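Local coordinates for protein putative trimethylamine methyltransferase (Rhizobium meliloti, PDB 4YYC) that probably transfers methyl groups, as a member of the trimethylamine methyltransferase (MTTB) family, and was crystallised with an unidentified ligand, at residues D232-N237 with H266-V271; K115-H120 with V239-I244. All blocks are in the same frame, centred on the assembly; numbering follows the deposited sequence.

Interaction 1 (D232-N237 with H266-V271); sequences DFVENN and HNQACV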
loop_
_atom_site.group_PDB
_atom_site.type_symbol
_atom_site.label_atom_id
_atom_site.label_comp_id
_atom_site.label_asym_id
_atom_site.label_seq_id
_atom_site.Cartn_x
_atom_site.Cartn_y
_atom_site.Cartn_z
ATOM N N ASP A 232 30.680 -27.022 -15.559
ATOM C CA ASP A 232 30.637 -27.394 -14.138
ATOM C C ASP A 232 29.974 -26.304 -13.293
ATOM O O ASP A 232 29.254 -26.629 -12.343
ATOM C CB ASP A 232 32.006 -27.735 -13.566
ATOM C CG ASP A 232 32.608 -28.965 -14.202
ATOM O OD1 ASP A 232 31.917 -30.003 -14.300
ATOM O OD2 ASP A 232 33.776 -28.895 -14.621
ATOM N N PHE A 233 30.175 -25.046 -13.661
ATOM C CA PHE A 233 29.552 -23.938 -12.933
ATOM C C PHE A 233 28.039 -24.073 -12.897
ATOM O O PHE A 233 27.442 -23.925 -11.834
ATOM C CB PHE A 233 29.943 -22.596 -13.505
ATOM C CG PHE A 233 29.546 -21.439 -12.625
ATOM C CD1 PHE A 233 28.285 -20.897 -12.688
ATOM C CD2 PHE A 233 30.448 -20.906 -11.744
ATOM C CE1 PHE A 233 27.933 -19.821 -11.891
ATOM C CE2 PHE A 233 30.115 -19.835 -10.928
ATOM C CZ PHE A 233 28.856 -19.283 -11.006
ATOM N N VAL A 234 27.422 -24.358 -14.039
ATOM C CA VAL A 234 25.970 -24.504 -14.083
ATOM C C VAL A 234 25.483 -25.708 -13.267
ATOM O O VAL A 234 24.469 -25.625 -12.569
ATOM C CB VAL A 234 25.482 -24.552 -15.539
ATOM C CG1 VAL A 234 24.029 -24.950 -15.623
ATOM C CG2 VAL A 234 25.772 -23.213 -16.215
ATOM N N GLU A 235 26.217 -26.828 -13.319
ATOM C CA GLU A 235 25.802 -27.991 -12.543
ATOM C C GLU A 235 25.893 -27.757 -11.038
ATOM O O GLU A 235 25.271 -28.481 -10.277
ATOM C CB GLU A 235 26.661 -29.208 -12.906
ATOM C CG GLU A 235 26.435 -29.740 -14.316
ATOM C CD GLU A 235 25.021 -30.270 -14.559
ATOM O OE1 GLU A 235 24.391 -30.889 -13.661
ATOM O OE2 GLU A 235 24.496 -30.041 -15.667
ATOM N N ASN A 236 26.654 -26.754 -10.619
ATOM C CA ASN A 236 26.869 -26.501 -9.212
ATOM C C ASN A 236 26.212 -25.229 -8.667
ATOM O O ASN A 236 26.264 -24.998 -7.473
ATOM C CB ASN A 236 28.367 -26.461 -8.945
ATOM C CG ASN A 236 28.988 -27.835 -8.986
ATOM O OD1 ASN A 236 28.760 -28.638 -8.095
ATOM N ND2 ASN A 236 29.737 -28.139 -10.058
ATOM N N ASN A 237 25.602 -24.418 -9.522
ATOM C CA ASN A 237 25.114 -23.091 -9.107
ATOM C C ASN A 237 23.864 -22.740 -9.909
ATOM O O ASN A 237 23.817 -22.931 -11.138
ATOM C CB ASN A 237 26.126 -22.014 -9.429
ATOM C CG ASN A 237 27.438 -22.187 -8.697
ATOM O OD1 ASN A 237 27.556 -21.831 -7.518
ATOM N ND2 ASN A 237 28.417 -22.767 -9.361
ATOM N N HIS A 266 19.766 -30.109 -13.406
ATOM C CA HIS A 266 20.921 -29.247 -13.602
ATOM C C HIS A 266 21.092 -28.155 -12.535
ATOM O O HIS A 266 21.770 -27.187 -12.784
ATOM C CB HIS A 266 20.806 -28.622 -14.995
ATOM C CG HIS A 266 20.863 -29.635 -16.084
ATOM N ND1 HIS A 266 22.020 -30.283 -16.416
ATOM C CD2 HIS A 266 19.891 -30.142 -16.874
ATOM C CE1 HIS A 266 21.768 -31.173 -17.364
ATOM N NE2 HIS A 266 20.490 -31.080 -17.692
ATOM N N ASN A 267 20.518 -28.370 -11.342
ATOM C CA ASN A 267 20.781 -27.474 -10.197
ATOM C C ASN A 267 20.184 -26.102 -10.433
ATOM O O ASN A 267 20.676 -25.125 -9.845
ATOM C CB ASN A 267 22.310 -27.318 -9.935
ATOM C CG ASN A 267 22.671 -26.983 -8.487
ATOM O OD1 ASN A 267 22.318 -25.920 -7.930
ATOM N ND2 ASN A 267 23.419 -27.861 -7.899
ATOM N N GLN A 268 19.171 -26.001 -11.315
ATOM C CA GLN A 268 18.533 -24.722 -11.577
ATOM C C GLN A 268 17.208 -24.651 -10.817
ATOM O O GLN A 268 16.662 -25.678 -10.422
ATOM C CB GLN A 268 18.323 -24.520 -13.056
ATOM C CG GLN A 268 19.602 -24.655 -13.854
ATOM C CD GLN A 268 20.670 -23.745 -13.341
ATOM O OE1 GLN A 268 20.474 -22.513 -13.324
ATOM N NE2 GLN A 268 21.802 -24.313 -12.875
ATOM N N ALA A 269 16.734 -23.449 -10.547
ATOM C CA ALA A 269 15.645 -23.297 -9.600
ATOM C C ALA A 269 14.283 -23.342 -10.279
ATOM O O ALA A 269 14.076 -22.746 -11.343
ATOM C CB ALA A 269 15.786 -21.995 -8.810
ATOM N N CYS A 270 13.347 -23.978 -9.599
ATOM C CA CYS A 270 11.966 -24.062 -10.021
ATOM C C CYS A 270 11.102 -23.192 -9.097
ATOM O O CYS A 270 11.192 -23.350 -7.853
ATOM C CB CYS A 270 11.474 -25.497 -9.923
ATOM S SG CYS A 270 12.173 -26.550 -11.215
ATOM N N VAL A 271 10.310 -22.286 -9.681
ATOM C CA VAL A 271 9.385 -21.459 -8.914
ATOM C C VAL A 271 8.028 -22.122 -9.026
ATOM O O VAL A 271 7.309 -21.913 -10.012
ATOM C CB VAL A 271 9.336 -19.989 -9.438
ATOM C CG1 VAL A 271 8.479 -19.129 -8.495
ATOM C CG2 VAL A 271 10.735 -19.429 -9.650
#
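Glu235 and His266 bring the two backbones closest, their CA atoms 5.2 Å apart, where the C-terminal part of helix 231-236 passes the loop that leads into strand 269-277. The carboxylate of Glu235 reaches the histidine although its CB points away from the loop: the side chain bends at CG (chi2 -63°) and folds back. OE2 then meets ND1 of His266 at 2.6 Å through its syn lone pair, in the plane of the imidazole and nearly straight, with the carboxylate turned 73° from that plane. Lys226 of helix 215-229 forms a salt bridge with the same oxygen, so OE2 is gripped by two partners, which would be expected to stabilise its negative charge.

The second anchor is the buried carboxamide of Gln268. Its NE2 spans the junction, donating at 3.0 Å to the backbone O of Asn237 and, within its own loop, at 2.9 Å to O of His266. Both acceptors lie close to the amide plane, and OE1 accepts from Val239 N and Thr240 OG1, so the carboxamide is fixed in rotation. Val234 packs its CG1 3.6 Å from NE2 of Gln268, crossing that side chain at about a right angle. The CB of Asn267 packs on the carbonyl O of Glu235 at 3.2 Å. Segment 266-271 follows helix 254-265, the helix of the crossover between parallel strands 240-245 and 269-277, and the contact ties the approaches to both strands together at one end of what the family suggests is a TIM barrel.

Interaction 2 (K115-H120 with V239-I244); sequences KDFTWH and VTLNLI
Trp119 carries its indole to Leu241 with CG anti to the backbone N (chi1 -172°), whereas Phe117 holds CG between its backbone N and carbonyl carbon and turns its ring toward the same leucine. The methyl CD1 of Leu241 sits where the two aromatic side chains converge. It lies over the five-membered ring of Trp119, 3.7 Å from the centroid and only 16° off the ring normal, a CH-pi contact. The other methyl, CD2, stands above the CE3-CZ3 bond on the same face, 4.0 Å from CZ3. Against Phe117 the same CD1 arrives at the ring edge instead, 4.0 Å from CE2.

These side chains join two separate sheets. Strand 116-119 is paired with strand 128-131 in an antiparallel hairpin, while strand 240-245 lies between strands 208-209 and 269-277 among the parallel strands of the barrel expected for the MTTB family. The two short strand segments run at 108° to one another with axes 8.5 Å apart, so side chains rather than strand pairing bridge them. Ile130 of the hairpin also packs on Leu241, Phe117 and Trp119, extending this apolar cluster.

Polar contacts gather at the end where His120 passes Val239. The carbonyl O of Val239 lies near the indole plane, 3.2 Å from NE1 of Trp119, but the N-H is turned well off the line to it and the bond is weak; Phe208 O is a second weak acceptor. A water donates to O of Val239 at 2.8 Å and to O of His120 at 2.9 Å, tying together two carbonyls that could not bond directly. The same two residues also touch through apolar atoms, CB of His120 against CG1 of Val239 at 4.0 Å.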
loop_
_atom_site.group_PDB
_atom_site.type_symbol
_atom_site.label_atom_id
_atom_site.label_comp_id
_atom_site.label_asym_id
_atom_site.label_seq_id
_atom_site.Cartn_x
_atom_site.Cartn_y
_atom_site.Cartn_z
ATOM N N LYS A 115 16.939 -23.446 2.065
ATOM C CA LYS A 115 16.144 -22.321 2.524
ATOM C C LYS A 115 16.506 -21.071 1.785
ATOM O O LYS A 115 15.665 -20.195 1.645
ATOM C CB LYS A 115 16.372 -22.043 4.004
ATOM C CG LYS A 115 15.708 -23.028 4.931
ATOM C CD LYS A 115 15.395 -22.291 6.257
ATOM C CE LYS A 115 15.186 -23.182 7.459
ATOM N NZ LYS A 115 14.725 -24.567 7.192
ATOM N N ASP A 116 17.759 -20.954 1.363
ATOM C CA ASP A 116 18.214 -19.829 0.579
ATOM C C ASP A 116 19.350 -20.263 -0.322
ATOM O O ASP A 116 20.047 -21.229 -0.006
ATOM C CB ASP A 116 18.573 -18.633 1.458
ATOM C CG ASP A 116 19.629 -18.929 2.421
ATOM O OD1 ASP A 116 19.324 -19.390 3.536
ATOM O OD2 ASP A 116 20.799 -18.787 2.054
ATOM N N PHE A 117 19.547 -19.539 -1.411
ATOM C CA PHE A 117 20.596 -19.828 -2.365
ATOM C C PHE A 117 20.905 -18.609 -3.194
ATOM O O PHE A 117 20.079 -17.679 -3.237
ATOM C CB PHE A 117 20.227 -21.053 -3.249
ATOM C CG PHE A 117 19.015 -20.827 -4.128
ATOM C CD1 PHE A 117 17.747 -21.101 -3.665
ATOM C CD2 PHE A 117 19.145 -20.330 -5.410
ATOM C CE1 PHE A 117 16.636 -20.852 -4.450
ATOM C CE2 PHE A 117 18.043 -20.084 -6.183
ATOM C CZ PHE A 117 16.786 -20.341 -5.702
ATOM N N THR A 118 22.054 -18.615 -3.871
ATOM C CA THR A 118 22.417 -17.519 -4.754
ATOM C C THR A 118 21.928 -17.774 -6.178
ATOM O O THR A 118 22.126 -18.867 -6.737
ATOM C CB THR A 118 23.947 -17.353 -4.771
ATOM O OG1 THR A 118 24.413 -17.154 -3.426
ATOM C CG2 THR A 118 24.333 -16.179 -5.634
ATOM N N TRP A 119 21.292 -16.763 -6.759
ATOM C CA TRP A 119 20.984 -16.697 -8.183
ATOM C C TRP A 119 22.123 -15.939 -8.825
ATOM O O TRP A 119 22.294 -14.748 -8.631
ATOM C CB TRP A 119 19.669 -15.971 -8.395
ATOM C CG TRP A 119 19.109 -15.967 -9.749
ATOM C CD1 TRP A 119 19.571 -16.589 -10.891
ATOM C CD2 TRP A 119 17.914 -15.305 -10.106
ATOM N NE1 TRP A 119 18.701 -16.331 -11.934
ATOM C CE2 TRP A 119 17.671 -15.560 -11.465
ATOM C CE3 TRP A 119 17.006 -14.518 -9.393
ATOM C CZ2 TRP A 119 16.551 -15.053 -12.118
ATOM C CZ3 TRP A 119 15.906 -14.026 -10.039
ATOM C CH2 TRP A 119 15.681 -14.287 -11.373
ATOM N N HIS A 120 22.997 -16.685 -9.511
ATOM C CA HIS A 120 24.213 -16.108 -10.041
ATOM C C HIS A 120 23.931 -15.354 -11.331
ATOM O O HIS A 120 23.148 -15.814 -12.170
ATOM C CB HIS A 120 25.260 -17.180 -10.286
ATOM C CG HIS A 120 25.751 -17.803 -9.009
ATOM N ND1 HIS A 120 26.928 -17.428 -8.400
ATOM C CD2 HIS A 120 25.182 -18.718 -8.189
ATOM C CE1 HIS A 120 27.070 -18.099 -7.271
ATOM N NE2 HIS A 120 26.021 -18.882 -7.114
ATOM N N VAL A 239 21.774 -20.464 -11.980
ATOM C CA VAL A 239 21.902 -19.264 -12.814
ATOM C C VAL A 239 20.573 -18.868 -13.435
ATOM O O VAL A 239 20.489 -17.829 -14.076
ATOM C CB VAL A 239 22.969 -19.397 -13.918
ATOM C CG1 VAL A 239 24.354 -19.649 -13.319
ATOM C CG2 VAL A 239 22.631 -20.483 -14.916
ATOM N N THR A 240 19.544 -19.683 -13.233
ATOM C CA THR A 240 18.186 -19.399 -13.698
ATOM C C THR A 240 17.181 -19.731 -12.595
ATOM O O THR A 240 17.375 -20.688 -11.811
ATOM C CB THR A 240 17.809 -20.201 -14.960
ATOM O OG1 THR A 240 18.071 -21.586 -14.716
ATOM C CG2 THR A 240 18.595 -19.752 -16.122
ATOM N N LEU A 241 16.130 -18.915 -12.535
ATOM C CA LEU A 241 14.855 -19.291 -11.915
ATOM C C LEU A 241 13.869 -19.541 -13.035
ATOM O O LEU A 241 13.875 -18.824 -14.039
ATOM C CB LEU A 241 14.303 -18.175 -10.994
ATOM C CG LEU A 241 14.677 -18.369 -9.530
ATOM C CD1 LEU A 241 16.183 -18.356 -9.302
ATOM C CD2 LEU A 241 14.055 -17.279 -8.659
ATOM N N ASN A 242 13.000 -20.534 -12.858
ATOM C CA ASN A 242 12.172 -21.044 -13.938
ATOM C C ASN A 242 10.771 -21.243 -13.464
ATOM O O ASN A 242 10.565 -21.869 -12.436
ATOM C CB ASN A 242 12.806 -22.312 -14.491
ATOM C CG ASN A 242 14.222 -22.064 -14.932
ATOM O OD1 ASN A 242 14.409 -21.389 -15.935
ATOM N ND2 ASN A 242 15.207 -22.480 -14.143
ATOM N N LEU A 243 9.797 -20.663 -14.147
ATOM C CA LEU A 243 8.430 -20.667 -13.669
ATOM C C LEU A 243 7.739 -21.984 -13.954
ATOM O O LEU A 243 7.519 -22.324 -15.101
ATOM C CB LEU A 243 7.665 -19.504 -14.286
ATOM C CG LEU A 243 6.240 -19.300 -13.808
ATOM C CD1 LEU A 243 6.164 -19.022 -12.337
ATOM C CD2 LEU A 243 5.693 -18.089 -14.575
ATOM N N ILE A 244 7.367 -22.698 -12.897
ATOM C CA ILE A 244 6.715 -24.010 -12.992
ATOM C C ILE A 244 5.302 -23.852 -12.416
ATOM O O ILE A 244 5.101 -23.947 -11.188
ATOM C CB ILE A 244 7.518 -25.117 -12.254
ATOM C CG1 ILE A 244 8.980 -25.161 -12.757
ATOM C CG2 ILE A 244 6.779 -26.461 -12.382
ATOM C CD1 ILE A 244 9.142 -25.516 -14.227
HETATM O O HOH W 1 21.735 -15.397 -14.631
#

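Overall arrangement
Interactions 1 and 2 have centres 8 Å apart and share the junction between helix 231-236 and strand 240-245, which follow each other in the chain. The carboxamide of Gln268 spans both contacts, its NE2 serving interaction 1 and its OE1 reaching the segment 239-244 of interaction 2. Val271 N lies 2.8 Å from Asn242 O, probably a hydrogen bond, where strands 240-245 and 269-277 run side by side. Side-chain packing adds to the join: the Phe233 and His120 rings meet edge-to-face, and Ala269 CB touches Phe117 CZ at 3.7 Å. The unknown ligand is about 12 Å from the side chain of Leu241, too far for that side chain to touch it.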